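Local coordinates for protein diacylglycerol O-acyltransferase (PDB 6CHJ) that probably transfers the acyl group of an acyl-CoA to an alcohol or a diacylglycerol, making wax esters or triacylglycerols, at residues Gly309-Glu321 with Lys328-Tyr340. Numbering follows the deposited sequence.
Sequences GVILASLHTDVQE and KIHHGMEEAKQRY
Ile-311 and Ala-313 of edge strand 310-314 pack on Ala-336 and Met-333 of the helix that follows in the chain. This is a beta-alpha unit in which helix 322-338 turns back over its own strand. The axes of strand 310-314 and of helix residues 328-338 run nearly antiparallel (158°) and come within 7.9 Å. The strand is outermost in the mixed sheet of the C-terminal half and pairs with strand 290-294.

The apolar contacts are close. Ile-311 CG2 meets Ala-336 CB at 3.7 Å. Through CG1, the other branch of Ile-311 brings CD1 to 3.7 Å from Tyr-340 CE2. Ala-313 CB touches Met-333 CG at 3.6 Å, with SD a little farther off.

Ile-329 rests its methyl CD1 against the backbone carbonyl oxygen of Leu-315 and also packs on Ala-271 of helix 262-280.

The His-316 ring lies between two groups. Lys-328 CB sits over one face in a CH-pi contact, 3.6 Å from the ring centroid and 14° off its normal. Ser-314 OG lies over the opposite face, and Ile-329 CG1 meets the ring edge. With CG anti to the carbonyl carbon, the ring reaches the helix backbone at Lys-328. The side chains of His-316 and Lys-328 cross at about a right angle, and Lys-328 NZ forms a salt bridge with Glu-324.

A single hydrogen bond joins the segments, near the start of the strand. Tyr-340 OH donates to Val-310 O at 2.7 Å, meeting the carbonyl at a C=O...OH angle of 139° and tilted somewhat from its plane.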
loop_
_atom_site.group_PDB
_atom_site.type_symbol
_atom_site.label_atom_id
_atom_site.label_comp_id
_atom_site.label_asym_id
_atom_site.label_seq_id
_atom_site.Cartn_x
_atom_site.Cartn_y
_atom_site.Cartn_z
ATOM N N GLY B 309 25.771 17.751 -13.482
ATOM C CA GLY B 309 26.763 17.718 -12.416
ATOM C C GLY B 309 26.153 17.511 -11.040
ATOM O O GLY B 309 24.934 17.559 -10.903
ATOM N N VAL B 310 26.986 17.292 -10.021
ATOM C CA VAL B 310 26.516 17.081 -8.654
ATOM C C VAL B 310 27.353 17.938 -7.701
ATOM O O VAL B 310 28.583 17.807 -7.647
ATOM C CB VAL B 310 26.569 15.595 -8.257
ATOM C CG1 VAL B 310 26.716 15.432 -6.754
ATOM C CG2 VAL B 310 25.323 14.880 -8.730
ATOM N N ILE B 311 26.682 18.817 -6.951
ATOM C CA ILE B 311 27.312 19.701 -5.976
ATOM C C ILE B 311 27.083 19.135 -4.580
ATOM O O ILE B 311 25.961 18.743 -4.239
ATOM C CB ILE B 311 26.739 21.126 -6.065
ATOM C CG1 ILE B 311 26.896 21.721 -7.471
ATOM C CG2 ILE B 311 27.356 22.015 -4.997
ATOM C CD1 ILE B 311 28.226 21.450 -8.128
ATOM N N LEU B 312 28.137 19.104 -3.764
ATOM C CA LEU B 312 28.013 18.820 -2.336
ATOM C C LEU B 312 28.080 20.184 -1.652
ATOM O O LEU B 312 29.143 20.633 -1.213
ATOM C CB LEU B 312 29.102 17.866 -1.858
ATOM C CG LEU B 312 29.001 16.377 -2.247
ATOM C CD1 LEU B 312 30.282 15.621 -1.854
ATOM C CD2 LEU B 312 27.760 15.689 -1.645
ATOM N N ALA B 313 26.928 20.853 -1.587
ATOM C CA ALA B 313 26.819 22.227 -1.126
ATOM C C ALA B 313 26.483 22.259 0.358
ATOM O O ALA B 313 25.526 21.615 0.804
ATOM C CB ALA B 313 25.753 22.988 -1.918
ATOM N N SER B 314 27.287 22.996 1.116
ATOM C CA SER B 314 26.984 23.249 2.512
ATOM C C SER B 314 25.724 24.089 2.610
ATOM O O SER B 314 25.561 25.071 1.880
ATOM C CB SER B 314 28.140 23.980 3.195
ATOM O OG SER B 314 27.684 24.718 4.324
ATOM N N LEU B 315 24.831 23.701 3.525
ATOM C CA LEU B 315 23.636 24.497 3.762
ATOM C C LEU B 315 23.838 25.575 4.822
ATOM O O LEU B 315 22.987 26.471 4.936
ATOM C CB LEU B 315 22.468 23.577 4.142
ATOM C CG LEU B 315 22.007 22.724 2.945
ATOM C CD1 LEU B 315 20.817 21.869 3.283
ATOM C CD2 LEU B 315 21.715 23.587 1.745
ATOM N N HIS B 316 24.941 25.518 5.585
ATOM C CA HIS B 316 25.292 26.551 6.573
ATOM C C HIS B 316 24.198 26.715 7.619
ATOM O O HIS B 316 23.809 27.831 7.958
ATOM C CB HIS B 316 25.571 27.905 5.909
ATOM C CG HIS B 316 26.795 27.910 5.059
ATOM N ND1 HIS B 316 26.741 27.990 3.686
ATOM C CD2 HIS B 316 28.108 27.836 5.385
ATOM C CE1 HIS B 316 27.970 27.960 3.200
ATOM N NE2 HIS B 316 28.815 27.866 4.210
ATOM N N THR B 317 23.699 25.595 8.127
ATOM C CA THR B 317 22.674 25.616 9.157
ATOM C C THR B 317 23.213 26.023 10.515
ATOM O O THR B 317 22.443 26.085 11.473
ATOM C CB THR B 317 22.005 24.242 9.227
ATOM O OG1 THR B 317 23.017 23.228 9.362
ATOM C CG2 THR B 317 21.235 24.025 7.952
ATOM N N ASP B 318 24.503 26.308 10.614
ATOM C CA ASP B 318 25.109 26.856 11.822
ATOM C C ASP B 318 25.100 28.377 11.843
ATOM O O ASP B 318 25.517 28.972 12.842
ATOM C CB ASP B 318 26.550 26.351 11.945
ATOM C CG ASP B 318 27.456 26.934 10.877
ATOM O OD1 ASP B 318 28.613 27.289 11.196
ATOM O OD2 ASP B 318 27.013 27.057 9.719
ATOM N N VAL B 319 24.653 29.019 10.763
ATOM C CA VAL B 319 24.617 30.474 10.639
ATOM C C VAL B 319 23.232 30.968 11.041
ATOM O O VAL B 319 22.219 30.373 10.657
ATOM C CB VAL B 319 24.960 30.900 9.195
ATOM C CG1 VAL B 319 24.955 32.418 9.042
ATOM C CG2 VAL B 319 26.291 30.273 8.737
ATOM N N GLN B 320 23.177 32.072 11.793
ATOM C CA GLN B 320 21.908 32.535 12.359
ATOM C C GLN B 320 21.199 33.585 11.509
ATOM O O GLN B 320 19.995 33.481 11.278
ATOM C CB GLN B 320 22.117 33.085 13.769
ATOM C CG GLN B 320 20.809 33.223 14.509
ATOM C CD GLN B 320 20.990 33.545 15.975
ATOM O OE1 GLN B 320 22.054 33.291 16.542
ATOM N NE2 GLN B 320 19.953 34.111 16.599
ATOM N N GLU B 321 21.897 34.612 11.054
ATOM C CA GLU B 321 21.215 35.604 10.238
ATOM C C GLU B 321 20.942 35.053 8.840
ATOM O O GLU B 321 21.738 34.295 8.272
ATOM C CB GLU B 321 22.020 36.908 10.147
ATOM C CG GLU B 321 21.134 38.116 9.835
ATOM C CD GLU B 321 21.760 39.051 8.812
ATOM O OE1 GLU B 321 22.956 38.854 8.477
ATOM O OE2 GLU B 321 21.055 39.978 8.338
ATOM N N LYS B 328 26.612 32.995 2.068
ATOM C CA LYS B 328 27.531 31.867 2.200
ATOM C C LYS B 328 27.070 30.674 1.365
ATOM O O LYS B 328 27.908 29.925 0.849
ATOM C CB LYS B 328 27.691 31.462 3.667
ATOM C CG LYS B 328 28.189 32.579 4.566
ATOM C CD LYS B 328 29.100 32.053 5.662
ATOM C CE LYS B 328 29.370 33.122 6.716
ATOM N NZ LYS B 328 29.900 32.539 7.990
ATOM N N ILE B 329 25.750 30.483 1.220
ATOM C CA ILE B 329 25.239 29.443 0.327
ATOM C C ILE B 329 25.524 29.812 -1.123
ATOM O O ILE B 329 25.949 28.966 -1.923
ATOM C CB ILE B 329 23.727 29.205 0.565
ATOM C CG1 ILE B 329 23.480 28.481 1.894
ATOM C CG2 ILE B 329 23.113 28.404 -0.578
ATOM C CD1 ILE B 329 22.082 28.693 2.482
ATOM N N HIS B 330 25.308 31.080 -1.482
ATOM C CA HIS B 330 25.471 31.505 -2.868
ATOM C C HIS B 330 26.909 31.301 -3.341
ATOM O O HIS B 330 27.153 30.633 -4.355
ATOM C CB HIS B 330 25.043 32.969 -3.013
ATOM C CG HIS B 330 25.676 33.678 -4.169
ATOM N ND1 HIS B 330 26.159 34.966 -4.075
ATOM C CD2 HIS B 330 25.890 33.289 -5.450
ATOM C CE1 HIS B 330 26.652 35.336 -5.244
ATOM N NE2 HIS B 330 26.511 34.332 -6.092
ATOM N N HIS B 331 27.878 31.876 -2.612
ATOM C CA HIS B 331 29.274 31.718 -3.002
ATOM C C HIS B 331 29.720 30.272 -2.878
ATOM O O HIS B 331 30.519 29.798 -3.700
ATOM C CB HIS B 331 30.173 32.646 -2.166
ATOM C CG HIS B 331 30.047 34.095 -2.530
ATOM N ND1 HIS B 331 29.667 35.061 -1.621
ATOM C CD2 HIS B 331 30.221 34.734 -3.712
ATOM C CE1 HIS B 331 29.621 36.236 -2.229
ATOM N NE2 HIS B 331 29.953 36.066 -3.497
ATOM N N GLY B 332 29.202 29.551 -1.879
ATOM C CA GLY B 332 29.599 28.168 -1.712
ATOM C C GLY B 332 29.218 27.301 -2.896
ATOM O O GLY B 332 29.944 26.367 -3.244
ATOM N N MET B 333 28.089 27.601 -3.539
ATOM C CA MET B 333 27.667 26.819 -4.695
ATOM C C MET B 333 28.297 27.336 -5.982
ATOM O O MET B 333 28.678 26.542 -6.852
ATOM C CB MET B 333 26.132 26.814 -4.807
ATOM C CG MET B 333 25.456 26.111 -3.649
ATOM S SD MET B 333 23.760 25.614 -3.957
ATOM C CE MET B 333 22.946 27.216 -4.087
ATOM N N GLU B 334 28.396 28.660 -6.106
ATOM C CA GLU B 334 29.158 29.270 -7.193
ATOM C C GLU B 334 30.548 28.646 -7.314
ATOM O O GLU B 334 30.956 28.195 -8.392
ATOM C CB GLU B 334 29.259 30.776 -6.940
ATOM C CG GLU B 334 29.885 31.611 -8.033
ATOM C CD GLU B 334 29.679 33.103 -7.769
ATOM O OE1 GLU B 334 30.577 33.748 -7.163
ATOM O OE2 GLU B 334 28.597 33.623 -8.137
ATOM N N GLU B 335 31.276 28.590 -6.196
ATOM C CA GLU B 335 32.632 28.056 -6.197
ATOM C C GLU B 335 32.652 26.547 -6.414
ATOM O O GLU B 335 33.598 26.026 -7.018
ATOM C CB GLU B 335 33.328 28.434 -4.885
ATOM C CG GLU B 335 33.618 29.936 -4.789
ATOM C CD GLU B 335 33.778 30.449 -3.358
ATOM O OE1 GLU B 335 34.199 29.660 -2.485
ATOM O OE2 GLU B 335 33.480 31.645 -3.110
ATOM N N ALA B 336 31.627 25.827 -5.944
ATOM C CA ALA B 336 31.619 24.376 -6.122
ATOM C C ALA B 336 31.319 23.992 -7.566
ATOM O O ALA B 336 31.834 22.977 -8.056
ATOM C CB ALA B 336 30.614 23.725 -5.173
ATOM N N LYS B 337 30.494 24.780 -8.257
ATOM C CA LYS B 337 30.272 24.520 -9.671
ATOM C C LYS B 337 31.537 24.810 -10.483
ATOM O O LYS B 337 31.819 24.112 -11.462
ATOM C CB LYS B 337 29.067 25.341 -10.160
ATOM C CG LYS B 337 28.693 25.196 -11.643
ATOM C CD LYS B 337 29.633 25.993 -12.530
ATOM C CE LYS B 337 29.296 25.904 -13.991
ATOM N NZ LYS B 337 30.262 26.806 -14.641
ATOM N N GLN B 338 32.321 25.830 -10.092
ATOM C CA GLN B 338 33.488 26.210 -10.889
ATOM C C GLN B 338 34.561 25.124 -10.893
ATOM O O GLN B 338 35.345 25.040 -11.842
ATOM C CB GLN B 338 34.058 27.536 -10.386
ATOM C CG GLN B 338 33.220 28.752 -10.779
ATOM C CD GLN B 338 33.023 28.884 -12.288
ATOM O OE1 GLN B 338 32.166 28.220 -12.879
ATOM N NE2 GLN B 338 33.816 29.748 -12.915
ATOM N N ARG B 339 34.591 24.266 -9.871
ATOM C CA ARG B 339 35.440 23.080 -9.865
ATOM C C ARG B 339 35.053 22.126 -11.000
ATOM O O ARG B 339 35.697 21.093 -11.206
ATOM C CB ARG B 339 35.344 22.400 -8.492
ATOM C CG ARG B 339 36.237 21.175 -8.264
ATOM C CD ARG B 339 35.659 20.256 -7.178
ATOM N NE ARG B 339 34.359 19.678 -7.550
ATOM C CZ ARG B 339 33.171 20.161 -7.169
ATOM N NH1 ARG B 339 33.093 21.246 -6.402
ATOM N NH2 ARG B 339 32.050 19.567 -7.562
ATOM N N TYR B 340 34.002 22.464 -11.749
ATOM C CA TYR B 340 33.595 21.711 -12.929
ATOM C C TYR B 340 33.907 22.422 -14.237
ATOM O O TYR B 340 33.679 21.838 -15.303
ATOM C CB TYR B 340 32.086 21.418 -12.892
ATOM C CG TYR B 340 31.691 20.335 -11.928
ATOM C CD1 TYR B 340 32.590 19.347 -11.569
ATOM C CD2 TYR B 340 30.421 20.303 -11.376
ATOM C CE1 TYR B 340 32.239 18.352 -10.688
ATOM C CE2 TYR B 340 30.059 19.312 -10.497
ATOM C CZ TYR B 340 30.972 18.337 -10.157
ATOM O OH TYR B 340 30.622 17.338 -9.278
#